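Local coordinates for O-methyltransferase (Saccharopolyspora spinosa, PDB 4CE0), which probably transfers a methyl group from S-adenosyl-L-methionine to the rhamnosyl 4'-hydroxyl during spinosyn biosynthesis, as a magnesium-binding enzyme of the TylF/MycF family, at residues D212-P217 / T242-R247; D61-C66 / F208-D213. All blocks are in the same frame, centred on the assembly; numbering follows the deposited sequence.

Contact 1: residues D212-P217 / T242-R247; sequences DDYFLP and TGAYWR. With MG (magnesium ion), chain C.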
ATOM      1  N   ASP A 212      20.573  -6.171  11.628  1.00 16.97           N
ATOM      2  CA  ASP A 212      19.705  -6.870  10.713  1.00 14.95           C
ATOM      3  C   ASP A 212      20.225  -8.278  10.403  1.00 24.99           C
ATOM      4  O   ASP A 212      19.432  -9.161  10.130  1.00 19.86           O
ATOM      5  CB  ASP A 212      19.508  -6.073   9.411  1.00 20.44           C
ATOM      6  CG  ASP A 212      18.433  -6.679   8.523  1.00 23.30           C
ATOM      7  OD1 ASP A 212      17.238  -6.515   8.855  1.00 22.43           O
ATOM      8  OD2 ASP A 212      18.766  -7.340   7.510  1.00 20.10           O
ATOM      9  N   ASP A 213      21.546  -8.458  10.435  1.00 20.54           N
ATOM     10  CA  ASP A 213      22.186  -9.730  10.089  1.00 28.30           C
ATOM     11  C   ASP A 213      23.116 -10.209  11.184  1.00 26.74           C
ATOM     12  O   ASP A 213      24.249 -10.643  10.921  1.00 25.19           O
ATOM     13  CB  ASP A 213      23.002  -9.587   8.799  1.00 34.05           C
ATOM     14  CG  ASP A 213      22.131  -9.362   7.599  1.00 38.71           C
ATOM     15  OD1 ASP A 213      21.623 -10.361   7.043  1.00 40.74           O
ATOM     16  OD2 ASP A 213      21.918  -8.188   7.243  1.00 28.16           O
ATOM     17  N   TYR A 214      22.623 -10.174  12.409  1.00 30.63           N
ATOM     18  CA  TYR A 214      23.418 -10.601  13.552  1.00 24.70           C
ATOM     19  C   TYR A 214      24.024 -11.993  13.398  1.00 21.62           C
ATOM     20  O   TYR A 214      25.004 -12.300  14.064  1.00 30.26           O
ATOM     21  CB  TYR A 214      22.567 -10.612  14.812  1.00 22.36           C
ATOM     22  CG  TYR A 214      23.344 -11.043  16.030  1.00 21.71           C
ATOM     23  CD1 TYR A 214      24.533 -10.426  16.384  1.00 28.69           C
ATOM     24  CD2 TYR A 214      22.889 -12.078  16.824  1.00 23.68           C
ATOM     25  CE1 TYR A 214      25.260 -10.845  17.513  1.00 27.10           C
ATOM     26  CE2 TYR A 214      23.589 -12.509  17.954  1.00 29.42           C
ATOM     27  CZ  TYR A 214      24.775 -11.886  18.292  1.00 26.68           C
ATOM     28  OH  TYR A 214      25.460 -12.285  19.408  1.00 28.79           O
ATOM     29  N   PHE A 215      23.455 -12.841  12.552  1.00 24.41           N
ATOM     30  CA  PHE A 215      23.907 -14.246  12.535  1.00 30.81           C
ATOM     31  C   PHE A 215      24.851 -14.505  11.410  1.00 33.94           C
ATOM     32  O   PHE A 215      25.415 -15.583  11.277  1.00 34.74           O
ATOM     33  CB  PHE A 215      22.733 -15.193  12.592  1.00 32.59           C
ATOM     34  CG  PHE A 215      21.861 -14.913  13.776  1.00 47.49           C
ATOM     35  CD1 PHE A 215      22.368 -14.977  15.057  1.00 66.38           C
ATOM     36  CD2 PHE A 215      20.577 -14.493  13.611  1.00 52.21           C
ATOM     37  CE1 PHE A 215      21.572 -14.655  16.128  1.00 72.25           C
ATOM     38  CE2 PHE A 215      19.762 -14.177  14.684  1.00 51.64           C
ATOM     39  CZ  PHE A 215      20.253 -14.251  15.936  1.00 64.01           C
ATOM     40  N   LEU A 216      25.088 -13.442  10.662  1.00 25.30           N
ATOM     41  CA  LEU A 216      26.129 -13.392   9.677  1.00 29.83           C
ATOM     42  C   LEU A 216      27.427 -13.272  10.461  1.00 35.53           C
ATOM     43  O   LEU A 216      27.557 -12.341  11.262  1.00 32.48           O
ATOM     44  CB  LEU A 216      25.922 -12.164   8.778  1.00 34.51           C
ATOM     45  CG  LEU A 216      26.797 -12.016   7.530  1.00 44.47           C
ATOM     46  CD1 LEU A 216      26.353 -13.027   6.485  1.00 40.18           C
ATOM     47  CD2 LEU A 216      26.778 -10.569   6.949  1.00 38.98           C
ATOM     48  N   PRO A 217      28.367 -14.240  10.296  1.00 32.23           N
ATOM     49  CA  PRO A 217      29.691 -13.990  10.868  1.00 38.42           C
ATOM     50  C   PRO A 217      30.259 -12.860  10.028  1.00 47.87           C
ATOM     51  O   PRO A 217      30.008 -12.846   8.819  1.00 63.23           O
ATOM     52  CB  PRO A 217      30.437 -15.312  10.648  1.00 38.92           C
ATOM     53  CG  PRO A 217      29.794 -15.878   9.402  1.00 37.54           C
ATOM     54  CD  PRO A 217      28.346 -15.465   9.474  1.00 37.63           C
ATOM     55  N   THR A 242      17.734 -14.353  12.155  1.00 27.50           N
ATOM     56  CA  THR A 242      18.613 -13.602  11.257  1.00 33.27           C
ATOM     57  C   THR A 242      19.035 -12.287  11.937  1.00 27.87           C
ATOM     58  O   THR A 242      20.198 -12.062  12.206  1.00 26.25           O
ATOM     59  CB  THR A 242      17.906 -13.281   9.931  1.00 38.92           C
ATOM     60  OG1 THR A 242      17.673 -14.498   9.225  1.00 34.81           O
ATOM     61  CG2 THR A 242      18.745 -12.328   9.058  1.00 41.44           C
ATOM     62  N   GLY A 243      18.047 -11.445  12.209  1.00 15.52           N
ATOM     63  CA  GLY A 243      18.243 -10.187  12.871  1.00 25.80           C
ATOM     64  C   GLY A 243      18.174 -10.341  14.371  1.00 22.25           C
ATOM     65  O   GLY A 243      17.604 -11.298  14.907  1.00 29.57           O
ATOM     66  N   ALA A 244      18.765  -9.381  15.055  1.00 18.83           N
ATOM     67  CA  ALA A 244      18.722  -9.362  16.491  1.00 13.52           C
ATOM     68  C   ALA A 244      18.744  -7.927  16.927  1.00 19.83           C
ATOM     69  O   ALA A 244      19.098  -7.054  16.148  1.00 20.89           O
ATOM     70  CB  ALA A 244      19.929 -10.119  17.055  1.00 25.50           C
ATOM     71  N   TYR A 245      18.392  -7.669  18.184  1.00 21.18           N
ATOM     72  CA  TYR A 245      18.444  -6.303  18.656  1.00 16.28           C
ATOM     73  C   TYR A 245      18.634  -6.265  20.153  1.00 20.60           C
ATOM     74  O   TYR A 245      18.483  -7.287  20.862  1.00 19.38           O
ATOM     75  CB  TYR A 245      17.148  -5.579  18.274  1.00 13.59           C
ATOM     76  CG  TYR A 245      15.949  -6.012  19.065  1.00 22.20           C
ATOM     77  CD1 TYR A 245      15.224  -7.161  18.710  1.00 21.13           C
ATOM     78  CD2 TYR A 245      15.536  -5.294  20.176  1.00 37.44           C
ATOM     79  CE1 TYR A 245      14.098  -7.567  19.430  1.00 21.12           C
ATOM     80  CE2 TYR A 245      14.416  -5.692  20.918  1.00 40.41           C
ATOM     81  CZ  TYR A 245      13.701  -6.823  20.541  1.00 39.94           C
ATOM     82  OH  TYR A 245      12.594  -7.195  21.276  1.00 49.07           O
ATOM     83  N   TRP A 246      18.983  -5.087  20.639  1.00 27.10           N
ATOM     84  CA  TRP A 246      18.926  -4.863  22.067  1.00 29.16           C
ATOM     85  C   TRP A 246      18.508  -3.458  22.345  1.00 23.45           C
ATOM     86  O   TRP A 246      18.540  -2.579  21.459  1.00 17.97           O
ATOM     87  CB  TRP A 246      20.250  -5.229  22.751  1.00 30.24           C
ATOM     88  CG  TRP A 246      21.359  -4.193  22.767  1.00 30.30           C
ATOM     89  CD1 TRP A 246      21.526  -3.182  23.670  1.00 27.29           C
ATOM     90  CD2 TRP A 246      22.479  -4.116  21.865  1.00 28.53           C
ATOM     91  NE1 TRP A 246      22.673  -2.471  23.377  1.00 32.72           N
ATOM     92  CE2 TRP A 246      23.275  -3.031  22.281  1.00 28.74           C
ATOM     93  CE3 TRP A 246      22.875  -4.860  20.750  1.00 30.07           C
ATOM     94  CZ2 TRP A 246      24.447  -2.670  21.617  1.00 31.26           C
ATOM     95  CZ3 TRP A 246      24.040  -4.504  20.100  1.00 32.46           C
ATOM     96  CH2 TRP A 246      24.818  -3.425  20.541  1.00 26.85           C
ATOM     97  N   ARG A 247      18.086  -3.257  23.586  1.00 20.85           N
ATOM     98  CA  ARG A 247      17.666  -1.939  24.061  1.00 21.12           C
ATOM     99  C   ARG A 247      18.669  -1.378  25.063  1.00 30.62           C
ATOM    100  O   ARG A 247      19.020  -2.022  26.040  1.00 27.52           O
ATOM    101  CB  ARG A 247      16.283  -2.045  24.711  1.00 27.89           C
ATOM    102  CG  ARG A 247      15.620  -0.678  24.936  1.00 29.54           C
ATOM    103  CD  ARG A 247      14.214  -0.768  25.507  1.00 31.53           C
ATOM    104  NE  ARG A 247      13.543   0.529  25.385  1.00 30.97           N
ATOM    105  CZ  ARG A 247      12.238   0.736  25.540  1.00 29.00           C
ATOM    106  NH1 ARG A 247      11.418  -0.266  25.792  1.00 33.82           N
ATOM    107  NH2 ARG A 247      11.738   1.955  25.396  1.00 24.62           N
TER
HETATM  108 MG    MG C1251      20.327  -7.255   6.279  1.00 31.12          MG
HETATM  109  O   HOH W   1      19.797  -9.303   5.432  1.00 29.08           O
HETATM  110  O   HOH W   2      19.001  -6.848   4.608  1.00 28.24           O
HETATM  111  O   HOH W   3      21.641  -7.434   4.672  1.00 41.82           O
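With its CG anti to the backbone N (chi1 -180°), Tyr-214 lays CB and the CG-CD2 side of its ring against the methyl of Ala-244, CB to CB 3.5 Å, while the hydroxyl-bearing end leads away toward helix 219-230. Phe-215 differs, with CG anti to its carbonyl carbon (chi1 -55°), and its ring turns toward Thr-242 and Gly-243, with CZ 4.3 Å from Ala-244 CB. Its backbone N makes a weak bond to Thr-242 O, an oxygen whose position is itself doubtful. Nearer the metal, Asp-212 O lies 3.2 Å from Gly-243 CA, and the side chain of Thr-242 lies alongside that of Asp-213, pointing the same way, CG2 4.0 Å from OD1. The loop 212-217 thus rests on the start of strand 244-247 mainly through packing, its type I turn closed from Leu-216 N to Asp-213 O. Asp-212 OD2 (2.0 Å) and Asp-213 OD2 (2.1 Å) grip the magnesium ion; Asp-185 and three waters complete the shell. Asp-212 OD1 is shared by Arg-183 and Arg-59 in salt bridges, whereas Asp-213 OD1 accepts from water 1. These second bonds should limit rotation of the carboxylates, while magnesium and the two arginines probably offset the gathered negative charge.

Contact 2: residues D61-C66 / F208-D213; sequences DNLQHC and FVIIDD. With MG (magnesium ion), chain C.
Cys-66 and Phe-208 make the aromatic part of this helix-on-sheet contact. The thiol sulfur lies over one face of the ring, SG 3.8 Å from the centroid of Phe-208 and 25° off its normal, displaced toward the rim on the side of CD2. Cys-66 CB approaches the same face in a CH-pi contact, 3.9 Å from that centroid, and the cysteine therefore presses on the ring with its whole short side chain.

Apolar contacts converge on CD1 of Ile-210. An extended chain (chi2 170°) sends this methyl up to the helix, where it meets Leu-63 CD1 at 3.9 Å, the two side chains crossing at nearly a right angle. Cys-66 SG touches Ile-210 CD1 at 3.8 Å, so the sulfur wedges between ring and isoleucine.

One polar group joins by van der Waals contact alone: the side chains of Asn-62 and Ile-210 approach from opposite directions, with the amide OD1 of Asn-62 against Ile-210 CD1 at 3.6 Å and CG2 close by. No hydrogen bond crosses this buried interface.

The axes of helix 61-66 and strand 208-211 run nearly antiparallel (172°) and come within 10.2 Å of each other. Strand 207-211 lies between strands 179-184 and 244-247, and helix 56-73 packs against this part of the sheet. Leu-63 also reaches Ala-89 and Met-93 of helix 88-100, while Asn-62 and Phe-208 both touch Tyr-245, in a Rossmann-like methyltransferase core.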
ATOM      1  N   ASP A  61       8.186  -5.808  11.255  1.00 17.52           N
ATOM      2  CA  ASP A  61       7.362  -5.792  12.471  1.00 14.50           C
ATOM      3  C   ASP A  61       8.235  -5.441  13.666  1.00 17.02           C
ATOM      4  O   ASP A  61       7.820  -4.754  14.610  1.00 19.65           O
ATOM      5  CB  ASP A  61       6.698  -7.140  12.766  1.00 16.35           C
ATOM      6  CG  ASP A  61       5.610  -7.517  11.762  1.00 27.93           C
ATOM      7  OD1 ASP A  61       5.129  -6.659  10.994  1.00 30.86           O
ATOM      8  OD2 ASP A  61       5.224  -8.707  11.755  1.00 30.86           O
ATOM      9  N   ASN A  62       9.445  -5.957  13.679  1.00 20.16           N
ATOM     10  CA  ASN A  62      10.348  -5.597  14.766  1.00 15.89           C
ATOM     11  C   ASN A  62      10.618  -4.099  14.727  1.00 18.27           C
ATOM     12  O   ASN A  62      10.629  -3.391  15.769  1.00 20.07           O
ATOM     13  CB  ASN A  62      11.646  -6.401  14.667  1.00 22.52           C
ATOM     14  CG  ASN A  62      12.758  -5.816  15.525  1.00 19.56           C
ATOM     15  OD1 ASN A  62      13.594  -5.049  15.037  1.00 20.61           O
ATOM     16  ND2 ASN A  62      12.741  -6.134  16.805  1.00 19.83           N
ATOM     17  N   LEU A  63      10.814  -3.579  13.521  1.00 15.70           N
ATOM     18  CA  LEU A  63      11.157  -2.152  13.388  1.00 12.70           C
ATOM     19  C   LEU A  63      10.000  -1.307  13.919  1.00 16.63           C
ATOM     20  O   LEU A  63      10.201  -0.332  14.640  1.00 19.63           O
ATOM     21  CB  LEU A  63      11.479  -1.830  11.937  1.00 14.73           C
ATOM     22  CG  LEU A  63      11.986  -0.429  11.587  1.00 11.95           C
ATOM     23  CD1 LEU A  63      13.056   0.020  12.518  1.00 16.10           C
ATOM     24  CD2 LEU A  63      12.529  -0.417  10.143  1.00 10.22           C
ATOM     25  N   GLN A  64       8.779  -1.729  13.625  1.00 14.79           N
ATOM     26  CA  GLN A  64       7.595  -1.007  14.085  1.00 12.80           C
ATOM     27  C   GLN A  64       7.495  -1.052  15.627  1.00 19.09           C
ATOM     28  O   GLN A  64       7.166  -0.056  16.243  1.00 22.77           O
ATOM     29  CB  GLN A  64       6.329  -1.616  13.495  1.00 15.61           C
ATOM     30  CG  GLN A  64       5.040  -0.880  13.951  1.00 19.59           C
ATOM     31  CD  GLN A  64       3.802  -1.341  13.206  1.00 22.53           C
ATOM     32  OE1 GLN A  64       3.898  -2.036  12.199  1.00 22.84           O
ATOM     33  NE2 GLN A  64       2.623  -0.972  13.721  1.00 27.18           N
ATOM     34  N   HIS A  65       7.733  -2.223  16.217  1.00 24.79           N
ATOM     35  CA  HIS A  65       7.702  -2.413  17.686  1.00 21.50           C
ATOM     36  C   HIS A  65       8.674  -1.458  18.345  1.00 19.70           C
ATOM     37  O   HIS A  65       8.319  -0.740  19.284  1.00 24.17           O
ATOM     38  CB  HIS A  65       8.097  -3.859  18.053  1.00 27.87           C
ATOM     39  CG  HIS A  65       8.264  -4.092  19.530  1.00 34.27           C
ATOM     40  ND1 HIS A  65       9.455  -3.877  20.191  1.00 45.85           N
ATOM     41  CD2 HIS A  65       7.383  -4.519  20.463  1.00 39.63           C
ATOM     42  CE1 HIS A  65       9.299  -4.159  21.474  1.00 44.29           C
ATOM     43  NE2 HIS A  65       8.055  -4.559  21.665  1.00 50.87           N
ATOM     44  N   CYS A  66       9.902  -1.398  17.818  1.00 17.52           N
ATOM     45  CA  CYS A  66      10.925  -0.501  18.379  1.00 21.14           C
ATOM     46  C   CYS A  66      10.587   1.000  18.240  1.00 25.41           C
ATOM     47  O   CYS A  66      10.731   1.780  19.173  1.00 19.58           O
ATOM     48  CB  CYS A  66      12.298  -0.779  17.744  1.00 24.96           C
ATOM     49  SG  CYS A  66      12.956  -2.445  18.120  1.00 25.56           S
ATOM     50  N   PHE A 208      17.067   1.843  20.838  1.00 24.25           N
ATOM     51  CA  PHE A 208      17.267   0.497  20.308  1.00 20.11           C
ATOM     52  C   PHE A 208      18.399   0.435  19.310  1.00 24.08           C
ATOM     53  O   PHE A 208      18.540   1.303  18.415  1.00 20.30           O
ATOM     54  CB  PHE A 208      15.998   0.009  19.598  1.00 25.11           C
ATOM     55  CG  PHE A 208      14.862  -0.316  20.522  1.00 28.75           C
ATOM     56  CD1 PHE A 208      13.946   0.664  20.883  1.00 24.22           C
ATOM     57  CD2 PHE A 208      14.693  -1.621  21.012  1.00 25.37           C
ATOM     58  CE1 PHE A 208      12.900   0.374  21.739  1.00 24.47           C
ATOM     59  CE2 PHE A 208      13.646  -1.918  21.858  1.00 27.46           C
ATOM     60  CZ  PHE A 208      12.740  -0.926  22.224  1.00 26.07           C
ATOM     61  N   VAL A 209      19.192  -0.621  19.444  1.00 19.67           N
ATOM     62  CA  VAL A 209      20.085  -1.035  18.373  1.00 24.77           C
ATOM     63  C   VAL A 209      19.509  -2.287  17.737  1.00 25.35           C
ATOM     64  O   VAL A 209      19.255  -3.295  18.427  1.00 19.90           O
ATOM     65  CB  VAL A 209      21.511  -1.374  18.846  1.00 25.28           C
ATOM     66  CG1 VAL A 209      22.365  -1.638  17.625  1.00 29.08           C
ATOM     67  CG2 VAL A 209      22.078  -0.268  19.625  1.00 32.01           C
ATOM     68  N   ILE A 210      19.315  -2.205  16.421  1.00 17.75           N
ATOM     69  CA  ILE A 210      18.825  -3.296  15.620  1.00 19.87           C
ATOM     70  C   ILE A 210      19.931  -3.780  14.674  1.00 17.78           C
ATOM     71  O   ILE A 210      20.535  -3.007  13.930  1.00 16.77           O
ATOM     72  CB  ILE A 210      17.586  -2.866  14.842  1.00 23.25           C
ATOM     73  CG1 ILE A 210      16.440  -2.531  15.799  1.00 20.91           C
ATOM     74  CG2 ILE A 210      17.129  -3.970  13.906  1.00 18.81           C
ATOM     75  CD1 ILE A 210      15.286  -1.878  15.124  1.00 17.95           C
ATOM     76  N   ILE A 211      20.217  -5.069  14.729  1.00 12.14           N
ATOM     77  CA  ILE A 211      21.291  -5.659  13.914  1.00 18.84           C
ATOM     78  C   ILE A 211      20.621  -6.580  12.888  1.00 19.01           C
ATOM     79  O   ILE A 211      20.157  -7.662  13.229  1.00 20.84           O
ATOM     80  CB  ILE A 211      22.261  -6.476  14.748  1.00 27.10           C
ATOM     81  CG1 ILE A 211      22.741  -5.706  15.981  1.00 27.52           C
ATOM     82  CG2 ILE A 211      23.443  -6.912  13.892  1.00 22.65           C
ATOM     83  CD1 ILE A 211      23.678  -4.550  15.676  1.00 31.97           C
ATOM     84  N   ASP A 212      20.573  -6.171  11.628  1.00 16.97           N
ATOM     85  CA  ASP A 212      19.705  -6.870  10.713  1.00 14.95           C
ATOM     86  C   ASP A 212      20.225  -8.278  10.403  1.00 24.99           C
ATOM     87  O   ASP A 212      19.432  -9.161  10.130  1.00 19.86           O
ATOM     88  CB  ASP A 212      19.508  -6.073   9.411  1.00 20.44           C
ATOM     89  CG  ASP A 212      18.433  -6.679   8.523  1.00 23.30           C
ATOM     90  OD1 ASP A 212      17.238  -6.515   8.855  1.00 22.43           O
ATOM     91  OD2 ASP A 212      18.766  -7.340   7.510  1.00 20.10           O
ATOM     92  N   ASP A 213      21.546  -8.458  10.435  1.00 20.54           N
ATOM     93  CA  ASP A 213      22.186  -9.730  10.089  1.00 28.30           C
ATOM     94  C   ASP A 213      23.116 -10.209  11.184  1.00 26.74           C
ATOM     95  O   ASP A 213      24.249 -10.643  10.921  1.00 25.19           O
ATOM     96  CB  ASP A 213      23.002  -9.587   8.799  1.00 34.05           C
ATOM     97  CG  ASP A 213      22.131  -9.362   7.599  1.00 38.71           C
ATOM     98  OD1 ASP A 213      21.623 -10.361   7.043  1.00 40.74           O
ATOM     99  OD2 ASP A 213      21.918  -8.188   7.243  1.00 28.16           O
TER
HETATM  100 MG    MG C1251      20.327  -7.255   6.279  1.00 31.12          MG
HETATM  101  O   HOH W   1      19.797  -9.303   5.432  1.00 29.08           O
HETATM  102  O   HOH W   2      19.001  -6.848   4.608  1.00 28.24           O
HETATM  103  O   HOH W   3      21.641  -7.434   4.672  1.00 41.82           O

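How the contacts relate
Contacts 1 and 2 have centres about 9 Å apart and illustrate how a Rossmann-like methyltransferase builds a metal site at a strand's C-terminal end. Along the chain come helix segment 61-66, strand segment 208-213, loop 212-217 and finally 242-247. Asp-212 and Asp-213, where strand 207-211 gives way to the loop, are shared by the segments of both contacts but take no part in the packing of contact 2. Strands 207-211 and 244-247 are antiparallel neighbours, joined by probable hydrogen bonds such as Ile-211 N to Ala-244 O at 2.7 Å. Contact 2 packs helix 56-73 on strand 207-211 in the buried core; contact 1 lies where the following loop meets the start of strand 244-247, beside magnesium and the S-adenosyl-L-homocysteine pocket.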